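PDB 7LZG: CBS domain protein from Streptococcus pneumoniae serotype 4, which is of unknown function but carries paired CBS domains, which in related proteins often bind adenosine nucleotides and probably serve a regulatory role here. Local coordinates for residues Q16-V29 against F127-A139. Numbering follows the deposited sequence.
Sequences QEETFLTPAKNLAV and FQGIITRKSILKA. With PO4 (phosphate ion), chain D; PO4 (phosphate ion), chain C.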
ATOM      1  N   GLN B  16      14.891 -14.741  -2.840  1.00 35.93           N
ATOM      2  CA  GLN B  16      14.064 -13.777  -3.557  1.00 38.32           C
ATOM      3  C   GLN B  16      14.555 -12.346  -3.362  1.00 45.84           C
ATOM      4  O   GLN B  16      13.780 -11.403  -3.540  1.00 43.90           O
ATOM      5  CB  GLN B  16      12.604 -13.896  -3.118  1.00 34.89           C
ATOM      6  CG  GLN B  16      11.978 -15.251  -3.398  1.00 36.51           C
ATOM      7  CD  GLN B  16      11.726 -15.485  -4.874  1.00 38.01           C
ATOM      8  OE1 GLN B  16      11.098 -14.666  -5.546  1.00 41.41           O
ATOM      9  NE2 GLN B  16      12.217 -16.607  -5.389  1.00 34.50           N
ATOM     10  N   GLU B  17      15.831 -12.172  -3.004  1.00 48.76           N
ATOM     11  CA  GLU B  17      16.356 -10.840  -2.711  1.00 42.43           C
ATOM     12  C   GLU B  17      16.169  -9.891  -3.887  1.00 48.05           C
ATOM     13  O   GLU B  17      15.862  -8.708  -3.697  1.00 49.39           O
ATOM     14  CB  GLU B  17      17.834 -10.936  -2.330  1.00 55.80           C
ATOM     15  CG  GLU B  17      18.092 -11.554  -0.965  1.00 61.45           C
ATOM     16  CD  GLU B  17      18.228 -10.511   0.127  1.00 61.42           C
ATOM     17  OE1 GLU B  17      18.247  -9.307  -0.199  1.00 54.46           O
ATOM     18  OE2 GLU B  17      18.323 -10.896   1.312  1.00 60.92           O
ATOM     19  N   GLU B  18      16.336 -10.388  -5.108  1.00 55.62           N
ATOM     20  CA  GLU B  18      16.210  -9.565  -6.305  1.00 57.88           C
ATOM     21  C   GLU B  18      14.761  -9.274  -6.678  1.00 50.82           C
ATOM     22  O   GLU B  18      14.510  -8.767  -7.777  1.00 56.74           O
ATOM     23  CB  GLU B  18      16.928 -10.240  -7.476  1.00 73.75           C
ATOM     24  CG  GLU B  18      18.428 -10.378  -7.274  1.00 86.06           C
ATOM     25  CD  GLU B  18      19.072 -11.305  -8.285  1.00109.59           C
ATOM     26  OE1 GLU B  18      18.366 -12.189  -8.816  1.00112.85           O
ATOM     27  OE2 GLU B  18      20.282 -11.150  -8.550  1.00118.37           O
ATOM     28  N   THR B  19      13.809  -9.579  -5.798  1.00 48.46           N
ATOM     29  CA  THR B  19      12.399  -9.294  -6.033  1.00 44.94           C
ATOM     30  C   THR B  19      11.837  -8.291  -5.038  1.00 48.33           C
ATOM     31  O   THR B  19      11.284  -7.262  -5.447  1.00 41.11           O
ATOM     32  CB  THR B  19      11.578 -10.593  -5.983  1.00 39.73           C
ATOM     33  OG1 THR B  19      11.973 -11.453  -7.060  1.00 48.10           O
ATOM     34  CG2 THR B  19      10.090 -10.291  -6.100  1.00 33.34           C
ATOM     35  N   PHE B  20      11.965  -8.557  -3.735  1.00 43.09           N
ATOM     36  CA  PHE B  20      11.431  -7.635  -2.742  1.00 33.57           C
ATOM     37  C   PHE B  20      12.348  -6.447  -2.486  1.00 33.15           C
ATOM     38  O   PHE B  20      11.878  -5.417  -1.990  1.00 34.81           O
ATOM     39  CB  PHE B  20      11.137  -8.367  -1.426  1.00 32.05           C
ATOM     40  CG  PHE B  20      12.317  -9.107  -0.846  1.00 32.00           C
ATOM     41  CD1 PHE B  20      13.307  -8.433  -0.147  1.00 31.10           C
ATOM     42  CD2 PHE B  20      12.410 -10.483  -0.963  1.00 32.07           C
ATOM     43  CE1 PHE B  20      14.380  -9.113   0.396  1.00 30.07           C
ATOM     44  CE2 PHE B  20      13.483 -11.169  -0.419  1.00 34.30           C
ATOM     45  CZ  PHE B  20      14.468 -10.482   0.262  1.00 32.89           C
ATOM     46  N   LEU B  21      13.633  -6.562  -2.810  1.00 33.43           N
ATOM     47  CA  LEU B  21      14.592  -5.479  -2.623  1.00 34.76           C
ATOM     48  C   LEU B  21      14.811  -4.791  -3.964  1.00 36.34           C
ATOM     49  O   LEU B  21      15.438  -5.356  -4.866  1.00 37.54           O
ATOM     50  CB  LEU B  21      15.908  -6.001  -2.055  1.00 36.05           C
ATOM     51  CG  LEU B  21      16.997  -4.951  -1.829  1.00 31.91           C
ATOM     52  CD1 LEU B  21      16.520  -3.896  -0.847  1.00 26.74           C
ATOM     53  CD2 LEU B  21      18.277  -5.605  -1.338  1.00 32.87           C
ATOM     54  N   THR B  22      14.292  -3.571  -4.094  1.00 39.24           N
ATOM     55  CA  THR B  22      14.479  -2.782  -5.300  1.00 41.60           C
ATOM     56  C   THR B  22      15.555  -1.741  -5.049  1.00 48.88           C
ATOM     57  O   THR B  22      15.437  -0.972  -4.083  1.00 44.44           O
ATOM     58  CB  THR B  22      13.175  -2.106  -5.708  1.00 37.26           C
ATOM     59  OG1 THR B  22      12.143  -3.095  -5.826  1.00 44.03           O
ATOM     60  CG2 THR B  22      13.336  -1.399  -7.041  1.00 39.19           C
ATOM     61  N   PRO B  23      16.613  -1.681  -5.854  1.00 58.32           N
ATOM     62  CA  PRO B  23      17.682  -0.712  -5.590  1.00 59.17           C
ATOM     63  C   PRO B  23      17.245   0.704  -5.923  1.00 59.08           C
ATOM     64  O   PRO B  23      16.313   0.936  -6.696  1.00 57.07           O
ATOM     65  CB  PRO B  23      18.815  -1.177  -6.511  1.00 63.92           C
ATOM     66  CG  PRO B  23      18.109  -1.835  -7.644  1.00 59.68           C
ATOM     67  CD  PRO B  23      16.901  -2.507  -7.040  1.00 57.81           C
ATOM     68  N   ALA B  24      17.945   1.668  -5.315  1.00 55.48           N
ATOM     69  CA  ALA B  24      17.634   3.074  -5.554  1.00 51.40           C
ATOM     70  C   ALA B  24      17.817   3.450  -7.016  1.00 50.44           C
ATOM     71  O   ALA B  24      17.198   4.408  -7.493  1.00 48.52           O
ATOM     72  CB  ALA B  24      18.503   3.966  -4.669  1.00 51.35           C
ATOM     73  N   LYS B  25      18.661   2.712  -7.740  1.00 55.64           N
ATOM     74  CA  LYS B  25      18.885   2.981  -9.154  1.00 51.96           C
ATOM     75  C   LYS B  25      17.622   2.794  -9.986  1.00 50.19           C
ATOM     76  O   LYS B  25      17.505   3.398 -11.058  1.00 43.98           O
ATOM     77  CB  LYS B  25      19.997   2.071  -9.678  1.00 57.16           C
ATOM     78  CG  LYS B  25      21.013   1.667  -8.616  1.00 56.99           C
ATOM     79  CD  LYS B  25      21.986   0.623  -9.144  1.00 76.83           C
ATOM     80  CE  LYS B  25      22.882   0.081  -8.039  1.00 72.47           C
ATOM     81  NZ  LYS B  25      23.838  -0.943  -8.549  1.00 48.65           N
ATOM     82  N   ASN B  26      16.676   1.975  -9.519  1.00 56.87           N
ATOM     83  CA  ASN B  26      15.434   1.703 -10.232  1.00 58.80           C
ATOM     84  C   ASN B  26      14.230   2.355  -9.557  1.00 57.00           C
ATOM     85  O   ASN B  26      13.105   1.864  -9.676  1.00 53.70           O
ATOM     86  CB  ASN B  26      15.211   0.196 -10.362  1.00 61.35           C
ATOM     87  CG  ASN B  26      16.278  -0.483 -11.195  1.00 64.69           C
ATOM     88  OD1 ASN B  26      16.963  -1.391 -10.726  1.00 59.93           O
ATOM     89  ND2 ASN B  26      16.422  -0.046 -12.441  1.00 64.91           N
ATOM     90  N   LEU B  27      14.450   3.459  -8.848  1.00 55.91           N
ATOM     91  CA  LEU B  27      13.395   4.147  -8.122  1.00 50.08           C
ATOM     92  C   LEU B  27      13.367   5.618  -8.506  1.00 49.23           C
ATOM     93  O   LEU B  27      14.386   6.198  -8.891  1.00 50.74           O
ATOM     94  CB  LEU B  27      13.586   4.035  -6.606  1.00 44.63           C
ATOM     95  CG  LEU B  27      13.332   2.683  -5.947  1.00 41.72           C
ATOM     96  CD1 LEU B  27      13.960   2.671  -4.569  1.00 36.44           C
ATOM     97  CD2 LEU B  27      11.840   2.413  -5.862  1.00 42.98           C
ATOM     98  N   ALA B  28      12.186   6.215  -8.390  1.00 47.26           N
ATOM     99  CA  ALA B  28      12.036   7.659  -8.501  1.00 50.45           C
ATOM    100  C   ALA B  28      12.073   8.254  -7.100  1.00 41.95           C
ATOM    101  O   ALA B  28      11.231   7.921  -6.259  1.00 46.65           O
ATOM    102  CB  ALA B  28      10.735   8.022  -9.215  1.00 48.07           C
ATOM    103  N   VAL B  29      13.058   9.111  -6.840  1.00 40.73           N
ATOM    104  CA  VAL B  29      13.194   9.778  -5.553  1.00 38.68           C
ATOM    105  C   VAL B  29      13.003  11.277  -5.762  1.00 40.65           C
ATOM    106  O   VAL B  29      12.985  11.775  -6.886  1.00 50.75           O
ATOM    107  CB  VAL B  29      14.548   9.482  -4.877  1.00 31.73           C
ATOM    108  CG1 VAL B  29      14.812   7.985  -4.847  1.00 34.34           C
ATOM    109  CG2 VAL B  29      15.672  10.215  -5.585  1.00 38.23           C
ATOM    110  N   PHE B 127      20.791   6.574   0.769  1.00 58.50           N
ATOM    111  CA  PHE B 127      19.644   5.744   0.430  1.00 51.01           C
ATOM    112  C   PHE B 127      20.013   4.767  -0.682  1.00 50.26           C
ATOM    113  O   PHE B 127      20.535   5.169  -1.727  1.00 47.70           O
ATOM    114  CB  PHE B 127      18.468   6.622   0.006  1.00 41.96           C
ATOM    115  CG  PHE B 127      17.319   5.858  -0.572  1.00 33.19           C
ATOM    116  CD1 PHE B 127      16.476   5.129   0.246  1.00 33.33           C
ATOM    117  CD2 PHE B 127      17.078   5.874  -1.935  1.00 30.69           C
ATOM    118  CE1 PHE B 127      15.416   4.425  -0.285  1.00 35.90           C
ATOM    119  CE2 PHE B 127      16.020   5.173  -2.472  1.00 30.47           C
ATOM    120  CZ  PHE B 127      15.189   4.446  -1.646  1.00 35.23           C
ATOM    121  N   GLN B 128      19.732   3.482  -0.457  1.00 60.27           N
ATOM    122  CA  GLN B 128      20.118   2.424  -1.382  1.00 61.43           C
ATOM    123  C   GLN B 128      18.947   1.674  -2.001  1.00 59.10           C
ATOM    124  O   GLN B 128      19.073   1.202  -3.134  1.00 59.84           O
ATOM    125  CB  GLN B 128      21.037   1.409  -0.681  1.00 63.34           C
ATOM    126  CG  GLN B 128      22.407   1.959  -0.298  1.00 69.37           C
ATOM    127  CD  GLN B 128      23.300   2.203  -1.503  1.00 84.18           C
ATOM    128  OE1 GLN B 128      23.162   3.208  -2.203  1.00 86.72           O
ATOM    129  NE2 GLN B 128      24.223   1.282  -1.751  1.00 94.20           N
ATOM    130  N   GLY B 129      17.827   1.538  -1.301  1.00 56.00           N
ATOM    131  CA  GLY B 129      16.694   0.820  -1.859  1.00 50.17           C
ATOM    132  C   GLY B 129      15.565   0.723  -0.859  1.00 43.44           C
ATOM    133  O   GLY B 129      15.660   1.205   0.275  1.00 43.43           O
ATOM    134  N   ILE B 130      14.479   0.081  -1.298  1.00 36.73           N
ATOM    135  CA  ILE B 130      13.276  -0.066  -0.487  1.00 35.53           C
ATOM    136  C   ILE B 130      12.757  -1.494  -0.582  1.00 31.61           C
ATOM    137  O   ILE B 130      13.012  -2.210  -1.556  1.00 27.17           O
ATOM    138  CB  ILE B 130      12.167   0.930  -0.900  1.00 32.90           C
ATOM    139  CG1 ILE B 130      11.886   0.848  -2.403  1.00 31.30           C
ATOM    140  CG2 ILE B 130      12.543   2.345  -0.501  1.00 41.24           C
ATOM    141  CD1 ILE B 130      10.699  -0.018  -2.778  1.00 40.93           C
ATOM    142  N   ILE B 131      12.013  -1.900   0.445  1.00 31.83           N
ATOM    143  CA  ILE B 131      11.284  -3.163   0.468  1.00 27.08           C
ATOM    144  C   ILE B 131       9.853  -2.862   0.885  1.00 27.54           C
ATOM    145  O   ILE B 131       9.626  -2.246   1.932  1.00 28.61           O
ATOM    146  CB  ILE B 131      11.922  -4.182   1.430  1.00 24.91           C
ATOM    147  CG1 ILE B 131      13.390  -4.415   1.072  1.00 24.97           C
ATOM    148  CG2 ILE B 131      11.151  -5.492   1.401  1.00 26.67           C
ATOM    149  CD1 ILE B 131      14.121  -5.306   2.050  1.00 24.01           C
ATOM    150  N   THR B 132       8.893  -3.285   0.070  1.00 29.39           N
ATOM    151  CA  THR B 132       7.488  -3.000   0.315  1.00 31.94           C
ATOM    152  C   THR B 132       6.718  -4.293   0.545  1.00 27.71           C
ATOM    153  O   THR B 132       7.175  -5.385   0.197  1.00 32.53           O
ATOM    154  CB  THR B 132       6.864  -2.228  -0.857  1.00 27.62           C
ATOM    155  OG1 THR B 132       6.960  -3.008  -2.054  1.00 31.68           O
ATOM    156  CG2 THR B 132       7.586  -0.908  -1.064  1.00 30.65           C
ATOM    157  N   ARG B 133       5.535  -4.156   1.152  1.00 23.53           N
ATOM    158  CA  ARG B 133       4.645  -5.305   1.283  1.00 24.29           C
ATOM    159  C   ARG B 133       4.270  -5.857  -0.085  1.00 27.20           C
ATOM    160  O   ARG B 133       4.179  -7.077  -0.271  1.00 28.51           O
ATOM    161  CB  ARG B 133       3.383  -4.919   2.054  1.00 27.25           C
ATOM    162  CG  ARG B 133       3.612  -4.375   3.451  1.00 26.53           C
ATOM    163  CD  ARG B 133       2.333  -4.501   4.265  1.00 29.98           C
ATOM    164  NE  ARG B 133       2.390  -3.794   5.539  1.00 33.85           N
ATOM    165  CZ  ARG B 133       1.571  -2.811   5.886  1.00 38.56           C
ATOM    166  NH1 ARG B 133       0.617  -2.387   5.075  1.00 41.49           N
ATOM    167  NH2 ARG B 133       1.706  -2.247   7.083  1.00 41.84           N
ATOM    168  N   LYS B 134       4.040  -4.966  -1.052  1.00 24.97           N
ATOM    169  CA  LYS B 134       3.764  -5.395  -2.418  1.00 22.65           C
ATOM    170  C   LYS B 134       4.912  -6.223  -2.977  1.00 22.95           C
ATOM    171  O   LYS B 134       4.689  -7.235  -3.650  1.00 24.33           O
ATOM    172  CB  LYS B 134       3.503  -4.171  -3.297  1.00 31.97           C
ATOM    173  CG  LYS B 134       3.371  -4.461  -4.781  1.00 39.37           C
ATOM    174  CD  LYS B 134       3.486  -3.177  -5.589  1.00 43.86           C
ATOM    175  CE  LYS B 134       3.333  -3.437  -7.078  1.00 61.05           C
ATOM    176  NZ  LYS B 134       1.957  -3.882  -7.429  1.00 72.17           N
ATOM    177  N   SER B 135       6.150  -5.813  -2.698  1.00 20.50           N
ATOM    178  CA  SER B 135       7.303  -6.509  -3.258  1.00 24.78           C
ATOM    179  C   SER B 135       7.501  -7.873  -2.607  1.00 25.16           C
ATOM    180  O   SER B 135       7.927  -8.827  -3.268  1.00 26.62           O
ATOM    181  CB  SER B 135       8.553  -5.647  -3.104  1.00 28.54           C
ATOM    182  OG  SER B 135       8.785  -5.312  -1.749  1.00 25.81           O
ATOM    183  N   ILE B 136       7.200  -7.986  -1.313  1.00 24.62           N
ATOM    184  CA  ILE B 136       7.319  -9.273  -0.639  1.00 22.77           C
ATOM    185  C   ILE B 136       6.228 -10.224  -1.111  1.00 23.58           C
ATOM    186  O   ILE B 136       6.468 -11.425  -1.293  1.00 25.27           O
ATOM    187  CB  ILE B 136       7.297  -9.081   0.889  1.00 22.94           C
ATOM    188  CG1 ILE B 136       8.709  -8.781   1.395  1.00 21.61           C
ATOM    189  CG2 ILE B 136       6.714 -10.300   1.593  1.00 22.88           C
ATOM    190  CD1 ILE B 136       8.870  -8.904   2.888  1.00 28.59           C
ATOM    191  N   LEU B 137       5.017  -9.706  -1.329  1.00 23.91           N
ATOM    192  CA  LEU B 137       3.957 -10.543  -1.879  1.00 24.30           C
ATOM    193  C   LEU B 137       4.325 -11.073  -3.255  1.00 27.14           C
ATOM    194  O   LEU B 137       3.934 -12.190  -3.613  1.00 29.59           O
ATOM    195  CB  LEU B 137       2.643  -9.768  -1.940  1.00 23.76           C
ATOM    196  CG  LEU B 137       1.769  -9.917  -0.696  1.00 21.57           C
ATOM    197  CD1 LEU B 137       0.386  -9.389  -0.971  1.00 30.52           C
ATOM    198  CD2 LEU B 137       1.702 -11.370  -0.270  1.00 30.60           C
ATOM    199  N   LYS B 138       5.078 -10.296  -4.039  1.00 27.50           N
ATOM    200  CA  LYS B 138       5.586 -10.813  -5.304  1.00 28.23           C
ATOM    201  C   LYS B 138       6.536 -11.980  -5.073  1.00 27.68           C
ATOM    202  O   LYS B 138       6.571 -12.929  -5.864  1.00 31.67           O
ATOM    203  CB  LYS B 138       6.283  -9.705  -6.093  1.00 30.66           C
ATOM    204  CG  LYS B 138       5.343  -8.787  -6.855  1.00 42.23           C
ATOM    205  CD  LYS B 138       6.104  -7.943  -7.868  1.00 55.89           C
ATOM    206  CE  LYS B 138       5.159  -7.106  -8.715  1.00 76.89           C
ATOM    207  NZ  LYS B 138       5.885  -6.343  -9.767  1.00 81.93           N
ATOM    208  N   ALA B 139       7.307 -11.931  -3.983  1.00 27.55           N
ATOM    209  CA  ALA B 139       8.254 -13.001  -3.695  1.00 27.93           C
ATOM    210  C   ALA B 139       7.528 -14.292  -3.344  1.00 26.04           C
ATOM    211  O   ALA B 139       7.857 -15.361  -3.871  1.00 26.72           O
ATOM    212  CB  ALA B 139       9.193 -12.582  -2.565  1.00 26.56           C
TER
HETATM  213  P   PO4 D 202      -0.836   0.558   7.814  1.00 80.26           P
HETATM  214  O1  PO4 D 202       0.073   0.817   6.635  1.00 63.72           O
HETATM  215  O2  PO4 D 202      -1.296   1.874   8.391  1.00 90.01           O
HETATM  216  O3  PO4 D 202      -0.088  -0.221   8.870  1.00 56.19           O
HETATM  217  O4  PO4 D 202      -2.035  -0.239   7.356  1.00 75.25           O
HETATM  218  P   PO4 C 201      -0.108  -1.062  -5.233  1.00119.06           P
HETATM  219  O1  PO4 C 201       0.828  -0.173  -4.448  1.00 99.81           O
HETATM  220  O2  PO4 C 201       0.428  -1.253  -6.632  1.00112.79           O
HETATM  221  O3  PO4 C 201      -0.213  -2.407  -4.555  1.00 88.27           O
HETATM  222  O4  PO4 C 201      -1.477  -0.428  -5.298  1.00 87.84           O
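The short edge strand 21-23 pairs antiparallel with strand 127-132, the middle strand of a three-stranded sheet completed by 117-121. T22 and I130 form a hydrogen-bonded pair: T22 N to I130 O spans 3.2 Å and is nearly straight at 168°, and I130 N returns to T22 O. Strand 127-132 runs straight into helix 133-140; an N-terminal segment adding an edge strand to the sheet of the C-terminal CBS motif is consistent with the topology common in CBS pairs. Before the strand, helix 17-20 sets F20 against the end of strand 127-132 and the helix that follows. F20 CG sits between the backbone N and the carbonyl carbon (chi1 56°), which turns the ring edge toward I131 CD1, 3.9 Å from F20 CD1, and the A139 methyl, while F20 CB rests on I136 CG1. V108 of helix 105-111 touches both I131 and I136. Beyond the strand, L27 crosses F127 at about a right angle, its CD1 lying at the ring edge 3.6 Å from F127 CZ and also touching I130 CG1. Opposite V120 of strand 117-121, Q128 and G129 make a classic beta bulge. At the start of helix 133-140, R133 NH2 and K134 NZ hydrogen-bond to two different phosphate ions, probably from the crystallisation liquor.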